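Local coordinates for protein-disulfide isomerase (Novosphingobium aromaticivorans, PDB 3GMF) that probably acts as a thioredoxin-fold isomerase that forms or rearranges disulfide bonds in other proteins, at residues Val20-Tyr25 and Asn162-Ser167; Ala68-Cys73 and Arg133-Ser138; Arg118-Ala121 and Arg125-Asp128. All coordinates share one frame; numbering follows the deposited sequence.

In the fold
Along the chain the contacts nest: contact 3 lies between the segments of contact 2, and both lie between those of contact 1. Contact 1 belongs to the thioredoxin sheet, joining strand 17-23 to the end of helix 147-164. Contacts 2 and 3 lie in the helices inserted between them, on the opposite side of the chain's centre; their centres are about 11 Å apart, against about 24 and 26 Å from contact 1. Helix 126-131 of contact 3 is followed in the chain by the loop and helix 137-144 of contact 2, and Ile70 touches Phe126. Tyr25, by its OH to Thr71 OG1 (a probable hydrogen bond) and its ring against Ala68, links the end of strand 17-23 to helix 62-73.

Contact 1 (Val20-Tyr25 and Asn162-Ser167); sequences VEFVSY and NQYNVS
Phe22 reaches from a central strand of the thioredoxin-fold sheet to Tyr164 and Val166, where helix 147-164 ends and the chain turns back toward strand 171-174. Two residues earlier, Val20 sets its CG1 against the ring face of Phe22 opposite the one that Val166 takes. Glu21 points to the other side of the sheet, onto Phe33 and Leu41 of helix 28-46. With CG anti to its own carbonyl carbon (chi1 -62°), Phe22 sends its ring under Val166, whose CG2 sits 3.8 Å from the centroid of the Phe22 ring and 5° off the ring normal: a CH-pi contact over the centre. Tyr164 comes in obliquely, its CD2 4.1 Å from CZ of Phe22, and the two side chains cross at about a right angle. Asn165, first past the helix, takes positive phi, and Tyr164 and Val166 on its two sides both reach the Phe22 ring. Cutting Phe22 back to an alanine is likely to leave Val166 CG2 without the ring face it rests on and to open a gap between strand and helix end. Val23 again faces helix 28-46, touching Cys30 of a probable thioredoxin-type CxxC. Beyond it, Ser24 OG hydrogen-bonds to Asp64 OD2.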
loop_
_atom_site.group_PDB
_atom_site.type_symbol
_atom_site.label_atom_id
_atom_site.label_comp_id
_atom_site.label_asym_id
_atom_site.label_seq_id
_atom_site.Cartn_x
_atom_site.Cartn_y
_atom_site.Cartn_z
ATOM N N VAL A 20 10.514 -2.815 7.228
ATOM C CA VAL A 20 9.970 -1.951 6.173
ATOM C C VAL A 20 9.355 -2.836 5.101
ATOM O O VAL A 20 10.005 -3.771 4.649
ATOM C CB VAL A 20 11.063 -1.114 5.526
ATOM C CG1 VAL A 20 10.511 -0.333 4.329
ATOM C CG2 VAL A 20 11.644 -0.148 6.564
ATOM N N GLU A 21 8.133 -2.509 4.679
ATOM C CA GLU A 21 7.392 -3.291 3.663
ATOM C C GLU A 21 7.148 -2.357 2.492
ATOM O O GLU A 21 6.608 -1.274 2.703
ATOM C CB GLU A 21 6.020 -3.727 4.196
ATOM C CG GLU A 21 6.040 -4.555 5.498
ATOM C CD GLU A 21 4.642 -5.045 5.913
ATOM O OE1 GLU A 21 3.638 -4.510 5.409
ATOM O OE2 GLU A 21 4.559 -5.981 6.729
ATOM N N PHE A 22 7.599 -2.741 1.287
ATOM C CA PHE A 22 7.300 -1.994 0.066
ATOM C C PHE A 22 6.179 -2.759 -0.580
ATOM O O PHE A 22 6.372 -3.906 -1.016
ATOM C CB PHE A 22 8.510 -1.959 -0.878
ATOM C CG PHE A 22 9.722 -1.279 -0.295
ATOM C CD1 PHE A 22 9.903 0.095 -0.430
ATOM C CD2 PHE A 22 10.699 -2.021 0.359
ATOM C CE1 PHE A 22 11.048 0.726 0.098
ATOM C CE2 PHE A 22 11.841 -1.397 0.865
ATOM C CZ PHE A 22 12.000 -0.020 0.756
ATOM N N VAL A 23 4.994 -2.158 -0.624
ATOM C CA VAL A 23 3.800 -2.899 -1.071
ATOM C C VAL A 23 2.988 -2.068 -2.067
ATOM O O VAL A 23 3.064 -0.840 -2.083
ATOM C CB VAL A 23 2.884 -3.362 0.103
ATOM C CG1 VAL A 23 3.664 -4.310 1.076
ATOM C CG2 VAL A 23 2.294 -2.150 0.848
ATOM N N SER A 24 2.174 -2.768 -2.857
ATOM C CA SER A 24 1.410 -2.141 -3.927
ATOM C C SER A 24 -0.023 -2.646 -3.878
ATOM O O SER A 24 -0.227 -3.851 -3.747
ATOM C CB SER A 24 2.023 -2.533 -5.263
ATOM O OG SER A 24 1.104 -2.318 -6.333
ATOM N N TYR A 25 -0.995 -1.734 -4.014
ATOM C CA TYR A 25 -2.440 -2.119 -3.921
ATOM C C TYR A 25 -2.941 -2.998 -5.055
ATOM O O TYR A 25 -3.982 -3.646 -4.919
ATOM C CB TYR A 25 -3.350 -0.890 -3.775
ATOM C CG TYR A 25 -3.102 -0.136 -2.490
ATOM C CD1 TYR A 25 -3.481 -0.694 -1.258
ATOM C CD2 TYR A 25 -2.491 1.124 -2.492
ATOM C CE1 TYR A 25 -3.251 -0.028 -0.064
ATOM C CE2 TYR A 25 -2.246 1.821 -1.264
ATOM C CZ TYR A 25 -2.637 1.223 -0.067
ATOM O OH TYR A 25 -2.404 1.883 1.118
ATOM N N ASN A 162 15.288 3.887 -6.788
ATOM C CA ASN A 162 16.663 4.381 -6.942
ATOM C C ASN A 162 17.639 3.898 -5.866
ATOM O O ASN A 162 18.712 3.388 -6.194
ATOM C CB ASN A 162 16.695 5.902 -6.983
ATOM C CG ASN A 162 18.109 6.427 -7.193
ATOM O OD1 ASN A 162 18.811 5.979 -8.097
ATOM N ND2 ASN A 162 18.529 7.329 -6.341
ATOM N N GLN A 163 17.280 4.065 -4.599
ATOM C CA GLN A 163 18.180 3.669 -3.504
ATOM C C GLN A 163 18.228 2.172 -3.248
ATOM O O GLN A 163 19.286 1.634 -2.908
ATOM C CB GLN A 163 17.851 4.407 -2.199
ATOM C CG GLN A 163 18.006 5.911 -2.318
ATOM C CD GLN A 163 18.191 6.624 -1.002
ATOM O OE1 GLN A 163 18.774 6.090 -0.056
ATOM N NE2 GLN A 163 17.724 7.861 -0.944
ATOM N N TYR A 164 17.098 1.488 -3.419
ATOM C CA TYR A 164 17.017 0.105 -2.956
ATOM C C TYR A 164 16.810 -0.936 -4.031
ATOM O O TYR A 164 16.780 -2.131 -3.726
ATOM C CB TYR A 164 15.972 -0.005 -1.840
ATOM C CG TYR A 164 16.300 0.896 -0.680
ATOM C CD1 TYR A 164 17.512 0.755 0.008
ATOM C CD2 TYR A 164 15.430 1.906 -0.282
ATOM C CE1 TYR A 164 17.833 1.583 1.068
ATOM C CE2 TYR A 164 15.743 2.743 0.780
ATOM C CZ TYR A 164 16.949 2.574 1.456
ATOM O OH TYR A 164 17.281 3.392 2.513
ATOM N N ASN A 165 16.693 -0.479 -5.274
ATOM C CA ASN A 165 16.505 -1.364 -6.411
ATOM C C ASN A 165 15.225 -2.173 -6.278
ATOM O O ASN A 165 15.128 -3.283 -6.801
ATOM C CB ASN A 165 17.705 -2.299 -6.567
ATOM C CG ASN A 165 19.027 -1.557 -6.568
ATOM O OD1 ASN A 165 19.208 -0.589 -7.307
ATOM N ND2 ASN A 165 19.958 -2.004 -5.734
ATOM N N VAL A 166 14.243 -1.618 -5.575
ATOM C CA VAL A 166 12.979 -2.340 -5.377
ATOM C C VAL A 166 12.331 -2.541 -6.739
ATOM O O VAL A 166 12.163 -1.603 -7.535
ATOM C CB VAL A 166 12.002 -1.631 -4.363
ATOM C CG1 VAL A 166 10.696 -2.435 -4.217
ATOM C CG2 VAL A 166 12.647 -1.481 -3.007
ATOM N N SER A 167 12.006 -3.792 -7.013
ATOM C CA SER A 167 11.417 -4.163 -8.271
ATOM C C SER A 167 10.104 -4.947 -8.089
ATOM O O SER A 167 9.019 -4.459 -8.423
ATOM C CB SER A 167 12.447 -4.998 -9.038
ATOM O OG SER A 167 11.938 -5.389 -10.279
#

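Contact 2 (Ala68-Cys73 and Arg133-Ser138); sequences ALITNC and RGMDRS
Met135 pushes its thioether toward Cys73 and Ile70, joining helix 62-73 to the loop between helices 126-131 and 137-144. That loop starts with a Schellman motif: Gly134, at positive phi, follows the end of helix 126-131, and Met135 comes next. The contact itself is apolar. Met135 runs extended from the backbone, CG anti to N (chi1 -174°), and then bends at chi3 (-77°), which turns the methyl to Cys73: Met135 CE lies 3.8 Å from Cys73 SG, a distance to take with caution since Cys73 is modelled in two conformers. Met135 SD packs more loosely, 4.3 Å from Ile70 CG2. A covalent link ties the same regions together, the disulfide from Cys73 to Cys143 of helix 137-144, and Met135 also touches Cys143 and Leu140. Hydrogen bonds organise each segment on its own. Asp136 is the N-cap of helix 137-144, and its OD1, met from above the carboxylate plane, takes a 2.7 Å bond from Ser138 OG, tentative because Ser138 also has two conformers. On helix 62-73, Ala68 O is gripped from opposite faces of its plane: Asn72 N donates at 3.0 Å and Asn72 ND2 at 2.8 Å (159° at the hydrogen), that oxygen lying close to the Asn72 amide plane.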
loop_
_atom_site.group_PDB
_atom_site.type_symbol
_atom_site.label_atom_id
_atom_site.label_comp_id
_atom_site.label_asym_id
_atom_site.label_seq_id
_atom_site.Cartn_x
_atom_site.Cartn_y
_atom_site.Cartn_z
ATOM N N ALA A 68 -3.810 4.627 -3.349
ATOM C CA ALA A 68 -2.860 5.249 -2.428
ATOM C C ALA A 68 -3.229 6.699 -2.105
ATOM O O ALA A 68 -2.997 7.158 -0.994
ATOM C CB ALA A 68 -1.422 5.145 -2.961
ATOM N N LEU A 69 -3.844 7.407 -3.050
ATOM C CA LEU A 69 -4.360 8.742 -2.712
ATOM C C LEU A 69 -5.400 8.644 -1.611
ATOM O O LEU A 69 -5.340 9.413 -0.648
ATOM C CB LEU A 69 -4.918 9.472 -3.937
ATOM C CG LEU A 69 -3.835 9.943 -4.913
ATOM C CD1 LEU A 69 -4.486 10.170 -6.292
ATOM C CD2 LEU A 69 -3.051 11.173 -4.379
ATOM N N ILE A 70 -6.295 7.667 -1.715
ATOM C CA ILE A 70 -7.366 7.475 -0.734
ATOM C C ILE A 70 -6.777 7.136 0.634
ATOM O O ILE A 70 -7.038 7.849 1.609
ATOM C CB ILE A 70 -8.395 6.419 -1.175
ATOM C CG1 ILE A 70 -9.004 6.769 -2.550
ATOM C CG2 ILE A 70 -9.498 6.257 -0.122
ATOM C CD1 ILE A 70 -9.824 5.631 -3.178
ATOM N N THR A 71 -5.951 6.088 0.703
ATOM C CA THR A 71 -5.396 5.659 2.008
ATOM C C THR A 71 -4.484 6.725 2.654
ATOM O O THR A 71 -4.420 6.834 3.888
ATOM C CB THR A 71 -4.682 4.280 1.915
ATOM O OG1 THR A 71 -3.495 4.416 1.120
ATOM C CG2 THR A 71 -5.604 3.232 1.282
ATOM N N ASN A 72 -3.831 7.548 1.835
ATOM C CA ASN A 72 -2.969 8.607 2.364
ATOM C C ASN A 72 -3.672 9.925 2.701
ATOM O O ASN A 72 -3.029 10.812 3.276
ATOM C CB ASN A 72 -1.763 8.860 1.454
ATOM C CG ASN A 72 -0.726 7.747 1.544
ATOM O OD1 ASN A 72 0.252 7.857 2.290
ATOM N ND2 ASN A 72 -0.943 6.667 0.787
ATOM N N CYS A 73 -4.955 10.016 2.404
ATOM C CA CYS A 73 -5.692 11.288 2.654
ATOM C C CYS A 73 -6.389 11.230 3.987
ATOM O O CYS A 73 -6.737 12.266 4.483
ATOM C CB CYS A 73 -6.659 11.676 1.514
ATOM S SG CYS A 73 -8.281 10.835 1.446
ATOM N N ARG A 133 -17.751 2.932 3.734
ATOM C CA ARG A 133 -16.791 3.118 4.819
ATOM C C ARG A 133 -16.764 4.565 5.325
ATOM O O ARG A 133 -15.769 5.018 5.905
ATOM C CB ARG A 133 -15.398 2.677 4.370
ATOM C CG ARG A 133 -15.271 1.179 4.263
ATOM C CD ARG A 133 -14.053 0.751 3.468
ATOM N NE ARG A 133 -13.920 -0.699 3.518
ATOM C CZ ARG A 133 -14.551 -1.545 2.706
ATOM N NH1 ARG A 133 -15.357 -1.097 1.740
ATOM N NH2 ARG A 133 -14.368 -2.849 2.856
ATOM N N GLY A 134 -17.855 5.288 5.086
ATOM C CA GLY A 134 -18.059 6.598 5.693
ATOM C C GLY A 134 -17.599 7.813 4.909
ATOM O O GLY A 134 -17.965 8.937 5.257
ATOM N N MET A 135 -16.803 7.596 3.859
ATOM C CA MET A 135 -16.293 8.690 3.031
ATOM C C MET A 135 -17.268 9.012 1.897
ATOM O O MET A 135 -17.474 8.194 1.001
ATOM C CB MET A 135 -14.901 8.341 2.464
ATOM C CG MET A 135 -14.218 9.477 1.696
ATOM S SD MET A 135 -12.563 9.114 1.034
ATOM C CE MET A 135 -11.542 9.232 2.505
ATOM N N ASP A 136 -17.853 10.209 1.928
ATOM C CA ASP A 136 -18.811 10.621 0.896
ATOM C C ASP A 136 -18.105 11.022 -0.400
ATOM O O ASP A 136 -16.871 11.025 -0.458
ATOM C CB ASP A 136 -19.754 11.734 1.402
ATOM C CG ASP A 136 -19.013 12.952 1.952
ATOM O OD1 ASP A 136 -18.055 13.438 1.314
ATOM O OD2 ASP A 136 -19.410 13.444 3.033
ATOM N N ARG A 137 -18.889 11.355 -1.424
ATOM C CA ARG A 137 -18.354 11.752 -2.723
ATOM C C ARG A 137 -17.480 13.021 -2.673
ATOM O O ARG A 137 -16.430 13.059 -3.308
ATOM C CB ARG A 137 -19.477 11.901 -3.756
ATOM C CG ARG A 137 -18.985 12.094 -5.192
ATOM C CD ARG A 137 -20.123 12.008 -6.193
ATOM N NE ARG A 137 -20.434 10.629 -6.572
ATOM C CZ ARG A 137 -19.881 9.985 -7.598
ATOM N NH1 ARG A 137 -18.972 10.586 -8.361
ATOM N NH2 ARG A 137 -20.233 8.733 -7.861
ATOM N N SER A 138 -17.905 14.030 -1.911
ATOM C CA SER A 138 -17.173 15.297 -1.812
ATOM C C SER A 138 -15.800 15.134 -1.154
ATOM O O SER A 138 -14.822 15.745 -1.590
ATOM C CB SER A 138 -18.003 16.355 -1.070
ATOM O OG SER A 138 -18.301 15.949 0.258
#

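Contact 3 (Arg118-Ala121 and Arg125-Asp128); sequences RAIA and RFYD
The Tyr127 ring lies obliquely against Ala121, with CE2 3.8 Å from Ala121 CB and the hydroxyl equally close to that methyl. Arg137 adds a cation-pi contact to this ring, and Leu140 and Leu144 of helix 137-144 also touch it. The Phe126 ring approaches the same alanine, again at a slant: its CD2 is 3.9 Å from Ala121 CA, while Ile120 CG2 stands further off, 4.5 Å from CE2 of Phe126. Trp93 meets Phe126 edge-to-face. With CG anti to its carbonyl carbon (chi1 -57°), Tyr127 lays its ring back along the end of the preceding helix, and the two rings meet Ala121 on two sides. What brings the partners together is a tight helix-to-helix corner. Helix 113-123 closes in a Schellman motif with Arg125, at positive phi, as the first residue to leave it, and Arg125 is also the N-cap of helix 126-131. Phe126 N donates to Ala121 O at 2.9 Å, in the carbonyl plane and fairly straight (162°). Tyr127 OH stands 4.0 Å from Arg118 O. On the new helix, Arg125 NH1 makes a salt bridge with Asp128 OD2 at 3.0 Å.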
loop_
_atom_site.group_PDB
_atom_site.type_symbol
_atom_site.label_atom_id
_atom_site.label_comp_id
_atom_site.label_asym_id
_atom_site.label_seq_id
_atom_site.Cartn_x
_atom_site.Cartn_y
_atom_site.Cartn_z
ATOM N N ARG A 118 -10.113 10.151 -12.004
ATOM C CA ARG A 118 -11.570 10.120 -11.974
ATOM C C ARG A 118 -12.124 8.927 -12.763
ATOM O O ARG A 118 -13.047 8.274 -12.283
ATOM C CB ARG A 118 -12.149 11.438 -12.482
ATOM C CG ARG A 118 -12.151 12.544 -11.426
ATOM C CD ARG A 118 -13.042 13.719 -11.855
ATOM N NE ARG A 118 -12.299 14.742 -12.592
ATOM C CZ ARG A 118 -12.284 14.868 -13.919
ATOM N NH1 ARG A 118 -11.568 15.836 -14.479
ATOM N NH2 ARG A 118 -12.981 14.038 -14.693
ATOM N N ALA A 119 -11.537 8.638 -13.930
ATOM C CA ALA A 119 -11.949 7.502 -14.780
ATOM C C ALA A 119 -11.730 6.181 -14.061
ATOM O O ALA A 119 -12.592 5.285 -14.069
ATOM C CB ALA A 119 -11.186 7.512 -16.100
ATOM N N ILE A 120 -10.566 6.063 -13.421
ATOM C CA ILE A 120 -10.238 4.863 -12.670
ATOM C C ILE A 120 -11.185 4.677 -11.476
ATOM O O ILE A 120 -11.696 3.572 -11.243
ATOM C CB ILE A 120 -8.772 4.903 -12.192
ATOM C CG1 ILE A 120 -7.846 4.736 -13.395
ATOM C CG2 ILE A 120 -8.495 3.795 -11.175
ATOM C CD1 ILE A 120 -6.339 5.017 -13.070
ATOM N N ALA A 121 -11.385 5.747 -10.718
ATOM C CA ALA A 121 -12.253 5.678 -9.532
ATOM C C ALA A 121 -13.672 5.263 -9.949
ATOM O O ALA A 121 -14.354 4.529 -9.226
ATOM C CB ALA A 121 -12.274 6.977 -8.820
ATOM N N ARG A 125 -15.202 1.529 -9.150
ATOM C CA ARG A 125 -16.304 1.732 -8.204
ATOM C C ARG A 125 -15.841 2.129 -6.801
ATOM O O ARG A 125 -16.348 1.629 -5.784
ATOM C CB ARG A 125 -17.224 0.501 -8.166
ATOM C CG ARG A 125 -18.068 0.311 -9.426
ATOM C CD ARG A 125 -18.780 -1.053 -9.423
ATOM N NE ARG A 125 -19.312 -1.420 -8.104
ATOM C CZ ARG A 125 -20.492 -1.036 -7.613
ATOM N NH1 ARG A 125 -21.308 -0.255 -8.316
ATOM N NH2 ARG A 125 -20.858 -1.434 -6.400
ATOM N N PHE A 126 -14.862 3.034 -6.753
ATOM C CA PHE A 126 -14.288 3.453 -5.472
ATOM C C PHE A 126 -15.216 4.396 -4.675
ATOM O O PHE A 126 -15.120 4.499 -3.449
ATOM C CB PHE A 126 -12.910 4.086 -5.711
ATOM C CG PHE A 126 -11.837 3.083 -6.060
ATOM C CD1 PHE A 126 -11.946 1.746 -5.671
ATOM C CD2 PHE A 126 -10.684 3.491 -6.744
ATOM C CE1 PHE A 126 -10.927 0.809 -5.971
ATOM C CE2 PHE A 126 -9.668 2.582 -7.043
ATOM C CZ PHE A 126 -9.791 1.230 -6.658
ATOM N N TYR A 127 -16.104 5.089 -5.381
ATOM C CA TYR A 127 -17.111 5.924 -4.725
ATOM C C TYR A 127 -18.003 5.072 -3.820
ATOM O O TYR A 127 -18.154 5.399 -2.646
ATOM C CB TYR A 127 -17.919 6.728 -5.755
ATOM C CG TYR A 127 -17.053 7.604 -6.634
ATOM C CD1 TYR A 127 -16.577 8.833 -6.177
ATOM C CD2 TYR A 127 -16.696 7.193 -7.922
ATOM C CE1 TYR A 127 -15.761 9.636 -6.976
ATOM C CE2 TYR A 127 -15.886 7.992 -8.733
ATOM C CZ TYR A 127 -15.422 9.213 -8.248
ATOM O OH TYR A 127 -14.630 9.999 -9.057
ATOM N N ASP A 128 -18.531 3.965 -4.356
ATOM C CA ASP A 128 -19.327 3.002 -3.578
ATOM C C ASP A 128 -18.526 2.296 -2.477
ATOM O O ASP A 128 -19.003 2.177 -1.346
ATOM C CB ASP A 128 -19.995 1.963 -4.500
ATOM C CG ASP A 128 -21.156 2.544 -5.315
ATOM O OD1 ASP A 128 -21.501 3.734 -5.145
ATOM O OD2 ASP A 128 -21.726 1.800 -6.144
#